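PDB 4YK1: bartonella effector protein (Bep) substrate of VirB T4SS from Bartonella rochalimae ATCC BAA-1498, which is translocated by the VirB type IV secretion system and, as a whole protein, probably AMPylates tyrosines and threonines of target proteins, its BID domain being the part here. Local coordinates for residues A[53-58]-A[81-86]; A[60-65]-A[111-116]. One frame throughout, in Å; residues are numbered along the deposited sequence.

Overall arrangement
The two contacts show how one short helix, 56-64, can serve a helical bundle at both its ends. Contact 1, centred about 15 Å from the centre of the chain, joins the N-terminal approach of that helix to the loop 81-86; contact 2, centred about 2 Å from the centre of the chain, joins its C-terminal half to the long helix 97-140. Their own centres lie about 14 Å apart, and they touch where Leu-55 CD1 packs on Ile-113 CD1 at 3.9 Å. Along the chain their segments alternate, so the two pairings cross. Neither includes a bound ligand, and the AMPylation assigned to the whole protein probably belongs to its Fic domain, outside this BID fragment.

Contact 1: A[53-58]-A[81-86]; sequences EILEQD and KSIGRL
Ile-83 turns a single methyl, CG2, into the angle between Ile-54 and Leu-55, and that methyl carries both apolar contacts across the segments. From one direction it meets the end of Ile-54, with Ile-54 CD1 3.8 Å from Ile-83 CG2. The arm behind that end follows closely, since Ile-54 CG1 is 3.9 Å from the same methyl. From another direction, roughly at right angles to the first, Leu-55 CD2 approaches Ile-83 CG2 to 4.0 Å, its side chain running at about a right angle to that of Ile-83. The torsions explain the fit. In Ile-54 the CG1-CD1 arm is stretched out, with CG1 opposite the backbone N (chi1 -161°) and the second torsion also extended, which puts CD1 against Ile-83 CG2 and also within 3.8 Å of Ile-83 O. In Ile-83 it is the short branch that is aimed at this pair, while the longer CG1 branch bends beside the backbone N (chi1 -55°).

The BID fold is a four-helix bundle topped with a hook, and this contact ties the turn entering helix 56-64 to the loop that leaves helix 67-78 for the small hairpin 90-95. Ile-54 and Leu-55 are neighbours at the corner of a type I beta turn, closed by Glu-56 N giving a hydrogen bond to Glu-53 O at 2.9 Å, and Leu-55 is also the N-cap residue of the helix. The turn sets Ile-54 and Leu-55 side by side, facing the methyl. Helix 32-49 supplies Tyr-49, which touches both Ile-54 and Ile-83, and helix 67-78 supplies Ile-76, which touches Ile-83.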
loop_
_atom_site.group_PDB
_atom_site.type_symbol
_atom_site.label_atom_id
_atom_site.label_comp_id
_atom_site.label_asym_id
_atom_site.label_seq_id
_atom_site.Cartn_x
_atom_site.Cartn_y
_atom_site.Cartn_z
ATOM N N GLU A 53 -7.706 -8.850 8.367
ATOM C CA GLU A 53 -7.674 -8.802 6.901
ATOM C C GLU A 53 -8.781 -7.932 6.283
ATOM O O GLU A 53 -9.031 -7.993 5.076
ATOM C CB GLU A 53 -7.746 -10.226 6.326
ATOM C CG GLU A 53 -6.570 -11.148 6.730
ATOM C CD GLU A 53 -5.179 -10.549 6.454
ATOM O OE1 GLU A 53 -4.980 -9.913 5.393
ATOM O OE2 GLU A 53 -4.274 -10.728 7.305
ATOM N N ILE A 54 -9.417 -7.095 7.094
ATOM C CA ILE A 54 -10.543 -6.298 6.616
ATOM C C ILE A 54 -10.137 -5.395 5.437
ATOM O O ILE A 54 -10.946 -5.124 4.560
ATOM C CB ILE A 54 -11.179 -5.481 7.784
ATOM C CG1 ILE A 54 -12.596 -5.033 7.423
ATOM C CG2 ILE A 54 -10.301 -4.272 8.190
ATOM C CD1 ILE A 54 -13.428 -4.637 8.647
ATOM N N LEU A 55 -8.882 -4.959 5.390
ATOM C CA LEU A 55 -8.416 -4.129 4.273
ATOM C C LEU A 55 -7.577 -4.912 3.252
ATOM O O LEU A 55 -6.846 -4.317 2.452
ATOM C CB LEU A 55 -7.583 -2.951 4.788
ATOM C CG LEU A 55 -8.259 -1.999 5.790
ATOM C CD1 LEU A 55 -7.265 -0.930 6.202
ATOM C CD2 LEU A 55 -9.502 -1.348 5.186
ATOM N N GLU A 56 -7.678 -6.234 3.271
ATOM C CA GLU A 56 -6.828 -7.055 2.402
ATOM C C GLU A 56 -7.026 -6.711 0.922
ATOM O O GLU A 56 -6.068 -6.568 0.176
ATOM C CB GLU A 56 -7.109 -8.533 2.641
ATOM C CG GLU A 56 -6.744 -9.420 1.472
ATOM C CD GLU A 56 -7.185 -10.847 1.701
ATOM O OE1 GLU A 56 -8.374 -11.147 1.456
ATOM O OE2 GLU A 56 -6.345 -11.661 2.138
ATOM N N GLN A 57 -8.275 -6.542 0.512
ATOM C CA GLN A 57 -8.577 -6.149 -0.866
ATOM C C GLN A 57 -8.036 -4.756 -1.197
ATOM O O GLN A 57 -7.522 -4.513 -2.290
ATOM C CB GLN A 57 -10.089 -6.198 -1.098
ATOM C CG GLN A 57 -10.483 -6.374 -2.529
ATOM C CD GLN A 57 -11.928 -6.768 -2.680
ATOM O OE1 GLN A 57 -12.740 -6.542 -1.785
ATOM N NE2 GLN A 57 -12.259 -7.376 -3.811
ATOM N N ASP A 58 -8.153 -3.836 -0.248
ATOM C CA ASP A 58 -7.610 -2.491 -0.439
ATOM C C ASP A 58 -6.089 -2.478 -0.647
ATOM O O ASP A 58 -5.568 -1.689 -1.429
ATOM C CB ASP A 58 -7.955 -1.619 0.758
ATOM C CG ASP A 58 -9.434 -1.632 1.065
ATOM O OD1 ASP A 58 -10.181 -0.977 0.332
ATOM O OD2 ASP A 58 -9.848 -2.328 2.014
ATOM N N LYS A 81 -16.121 3.985 11.008
ATOM C CA LYS A 81 -17.112 2.914 11.013
ATOM C C LYS A 81 -17.602 2.567 9.606
ATOM O O LYS A 81 -18.286 1.566 9.444
ATOM C CB LYS A 81 -18.311 3.287 11.898
ATOM C CG LYS A 81 -19.228 4.302 11.299
ATOM C CD LYS A 81 -20.386 4.583 12.261
ATOM C CE LYS A 81 -21.380 5.526 11.621
ATOM N NZ LYS A 81 -22.525 5.843 12.531
ATOM N N SER A 82 -17.268 3.374 8.592
ATOM C CA SER A 82 -17.602 2.993 7.213
ATOM C C SER A 82 -17.000 1.625 6.872
ATOM O O SER A 82 -17.597 0.835 6.138
ATOM C CB SER A 82 -17.094 4.027 6.202
ATOM O OG SER A 82 -15.680 4.179 6.260
ATOM N N ILE A 83 -15.819 1.351 7.411
ATOM C CA ILE A 83 -15.101 0.098 7.109
ATOM C C ILE A 83 -15.817 -1.104 7.722
ATOM O O ILE A 83 -15.921 -2.177 7.117
ATOM C CB ILE A 83 -13.660 0.157 7.603
ATOM C CG1 ILE A 83 -12.921 1.388 7.021
ATOM C CG2 ILE A 83 -12.928 -1.149 7.289
ATOM C CD1 ILE A 83 -12.902 1.472 5.503
ATOM N N GLY A 84 -16.279 -0.923 8.946
ATOM C CA GLY A 84 -17.012 -1.953 9.643
ATOM C C GLY A 84 -17.204 -1.455 11.053
ATOM O O GLY A 84 -16.736 -0.378 11.405
ATOM N N ARG A 85 -17.884 -2.253 11.857
ATOM C CA ARG A 85 -18.118 -1.947 13.262
ATOM C C ARG A 85 -16.821 -1.919 14.060
ATOM O O ARG A 85 -15.960 -2.797 13.910
ATOM C CB ARG A 85 -19.089 -2.982 13.837
ATOM C CG ARG A 85 -19.461 -2.806 15.269
ATOM C CD ARG A 85 -20.561 -3.807 15.605
ATOM N NE ARG A 85 -20.640 -4.094 17.031
ATOM C CZ ARG A 85 -21.777 -4.314 17.682
ATOM N NH1 ARG A 85 -22.934 -4.277 17.030
ATOM N NH2 ARG A 85 -21.757 -4.569 18.984
ATOM N N LEU A 86 -16.696 -0.900 14.899
ATOM C CA LEU A 86 -15.530 -0.718 15.767
ATOM C C LEU A 86 -15.627 -1.561 17.016
ATOM O O LEU A 86 -16.713 -1.785 17.534
ATOM C CB LEU A 86 -15.383 0.756 16.175
ATOM C CG LEU A 86 -14.514 1.654 15.304
ATOM C CD1 LEU A 86 -14.972 1.607 13.868
ATOM C CD2 LEU A 86 -14.528 3.078 15.858
#

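Contact 2: A[60-65]-A[111-116]; sequences SHINAN and NEIFNY
Within the four-helix bundle of the BID domain, the buried interface between helices 56-64 and 97-140 pairs Tyr-116 with Asn-63 by a hydrogen bond and with Ile-62 by apolar contact. Tyr-116 OH donates to Asn-63 OD1 over 2.6 Å, a short bond that arrives in the carbonyl plane on a lone pair, with an angle of 123° at the carbonyl oxygen. The amide is nearly coplanar with the phenol ring, although the two side chains run at about a right angle. Water 1 completes a small cycle: it accepts from Asn-63 ND2 at 3.2 Å and donates to Tyr-116 OH at 2.8 Å. The hydroxyl is thus used once as donor and once as acceptor, and both ends of the amide are engaged, which should fix its flip.

The two helix segments run in broadly the same direction, 35° apart, with their axes 11.5 Å from each other at closest, a spacing that large side chains must bridge. Tyr-116 does so with its CG opposite the backbone N (chi1 -179°), which points the ring toward helix 56-64. Ile-62 CG2 lies at the ring edge, in its plane, 3.9 Å from Tyr-116 CD1 and 4.0 Å from Tyr-116 CE1, so it borders the ring instead of covering a face. The other branch of Ile-62 extends towards the preceding turn of the long helix, where Ile-62 CD1 reaches Ile-113 CG2 at 4.2 Å. Two further helices border the site: Ile-34 and Ser-37 of helix 32-49 touch Tyr-116, and Ile-25 and Ile-28 of helix 21-30 touch Asn-63. Arg-124, further along the long helix, hydrogen-bonds through NH1 to the backbone O of Asn-63.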
loop_
_atom_site.group_PDB
_atom_site.type_symbol
_atom_site.label_atom_id
_atom_site.label_comp_id
_atom_site.label_asym_id
_atom_site.label_seq_id
_atom_site.Cartn_x
_atom_site.Cartn_y
_atom_site.Cartn_z
ATOM N N SER A 60 -4.209 -4.815 -1.961
ATOM C CA SER A 60 -3.952 -5.270 -3.332
ATOM C C SER A 60 -4.144 -4.151 -4.348
ATOM O O SER A 60 -3.353 -4.014 -5.274
ATOM C CB SER A 60 -4.858 -6.443 -3.692
ATOM O OG SER A 60 -4.697 -7.480 -2.751
ATOM N N HIS A 61 -5.186 -3.343 -4.170
ATOM C CA HIS A 61 -5.442 -2.240 -5.094
ATOM C C HIS A 61 -4.414 -1.118 -4.933
ATOM O O HIS A 61 -3.999 -0.498 -5.909
ATOM C CB HIS A 61 -6.847 -1.685 -4.890
ATOM N N ILE A 62 -4.009 -0.850 -3.700
ATOM C CA ILE A 62 -2.997 0.166 -3.456
ATOM C C ILE A 62 -1.655 -0.269 -4.056
ATOM O O ILE A 62 -0.926 0.549 -4.619
ATOM C CB ILE A 62 -2.875 0.455 -1.967
ATOM C CG1 ILE A 62 -4.148 1.158 -1.480
ATOM C CG2 ILE A 62 -1.664 1.313 -1.678
ATOM C CD1 ILE A 62 -4.319 1.105 0.014
ATOM N N ASN A 63 -1.334 -1.556 -3.949
ATOM C CA ASN A 63 -0.082 -2.055 -4.532
ATOM C C ASN A 63 -0.079 -1.805 -6.025
ATOM O O ASN A 63 0.975 -1.563 -6.620
ATOM C CB ASN A 63 0.113 -3.545 -4.262
ATOM C CG ASN A 63 0.524 -3.826 -2.838
ATOM O OD1 ASN A 63 0.890 -2.910 -2.089
ATOM N ND2 ASN A 63 0.485 -5.093 -2.453
ATOM N N ALA A 64 -1.259 -1.875 -6.637
ATOM C CA ALA A 64 -1.358 -1.634 -8.070
ATOM C C ALA A 64 -1.523 -0.142 -8.367
ATOM O O ALA A 64 -1.100 0.331 -9.419
ATOM C CB ALA A 64 -2.507 -2.432 -8.668
ATOM N N ASN A 65 -2.118 0.595 -7.434
ATOM C CA ASN A 65 -2.412 2.007 -7.648
ATOM C C ASN A 65 -2.355 2.784 -6.342
ATOM O O ASN A 65 -3.375 2.989 -5.676
ATOM C CB ASN A 65 -3.785 2.184 -8.305
ATOM C CG ASN A 65 -4.144 3.651 -8.518
ATOM O OD1 ASN A 65 -3.266 4.517 -8.534
ATOM N ND2 ASN A 65 -5.434 3.934 -8.686
ATOM N N ASN A 111 -3.328 7.042 9.049
ATOM C CA ASN A 111 -1.967 7.532 8.817
ATOM C C ASN A 111 -1.057 6.446 8.211
ATOM O O ASN A 111 -0.286 6.701 7.276
ATOM C CB ASN A 111 -1.397 8.040 10.136
ATOM C CG ASN A 111 -0.107 8.813 9.959
ATOM O OD1 ASN A 111 0.898 8.515 10.595
ATOM N ND2 ASN A 111 -0.133 9.808 9.101
ATOM N N GLU A 112 -1.170 5.224 8.727
ATOM C CA GLU A 112 -0.318 4.122 8.254
ATOM C C GLU A 112 -0.643 3.745 6.806
ATOM O O GLU A 112 0.252 3.469 6.018
ATOM C CB GLU A 112 -0.464 2.899 9.170
ATOM C CG GLU A 112 0.570 1.814 8.921
ATOM C CD GLU A 112 1.996 2.290 9.172
ATOM O OE1 GLU A 112 2.215 3.124 10.089
ATOM O OE2 GLU A 112 2.897 1.834 8.435
ATOM N N ILE A 113 -1.923 3.746 6.453
ATOM C CA ILE A 113 -2.340 3.534 5.061
ATOM C C ILE A 113 -1.735 4.614 4.147
ATOM O O ILE A 113 -1.260 4.314 3.053
ATOM C CB ILE A 113 -3.869 3.533 4.930
ATOM C CG1 ILE A 113 -4.476 2.281 5.605
ATOM C CG2 ILE A 113 -4.285 3.602 3.450
ATOM C CD1 ILE A 113 -4.121 0.992 4.899
ATOM N N PHE A 114 -1.779 5.872 4.579
ATOM C CA PHE A 114 -1.178 6.943 3.782
ATOM C C PHE A 114 0.318 6.680 3.598
ATOM O O PHE A 114 0.855 6.806 2.495
ATOM C CB PHE A 114 -1.377 8.317 4.425
ATOM C CG PHE A 114 -0.861 9.437 3.571
ATOM C CD1 PHE A 114 -1.661 9.997 2.588
ATOM C CD2 PHE A 114 0.450 9.894 3.716
ATOM C CE1 PHE A 114 -1.178 11.014 1.775
ATOM C CE2 PHE A 114 0.946 10.902 2.897
ATOM C CZ PHE A 114 0.133 11.466 1.928
ATOM N N ASN A 115 0.998 6.328 4.681
ATOM C CA ASN A 115 2.443 6.089 4.591
ATOM C C ASN A 115 2.773 4.860 3.743
ATOM O O ASN A 115 3.757 4.853 3.000
ATOM C CB ASN A 115 3.046 5.941 5.988
ATOM C CG ASN A 115 3.032 7.241 6.751
ATOM O OD1 ASN A 115 2.849 8.308 6.162
ATOM N ND2 ASN A 115 3.241 7.170 8.057
ATOM N N TYR A 116 1.950 3.822 3.868
ATOM C CA TYR A 116 2.096 2.616 3.065
ATOM C C TYR A 116 2.018 2.959 1.577
ATOM O O TYR A 116 2.834 2.492 0.777
ATOM C CB TYR A 116 1.021 1.584 3.440
ATOM C CG TYR A 116 1.112 0.282 2.658
ATOM C CD1 TYR A 116 0.532 0.162 1.396
ATOM C CD2 TYR A 116 1.776 -0.831 3.187
ATOM C CE1 TYR A 116 0.610 -1.022 0.679
ATOM C CE2 TYR A 116 1.858 -2.027 2.471
ATOM C CZ TYR A 116 1.283 -2.104 1.215
ATOM O OH TYR A 116 1.346 -3.269 0.493
HETATM O O HOH W 1 1.872 -5.991 0.236
#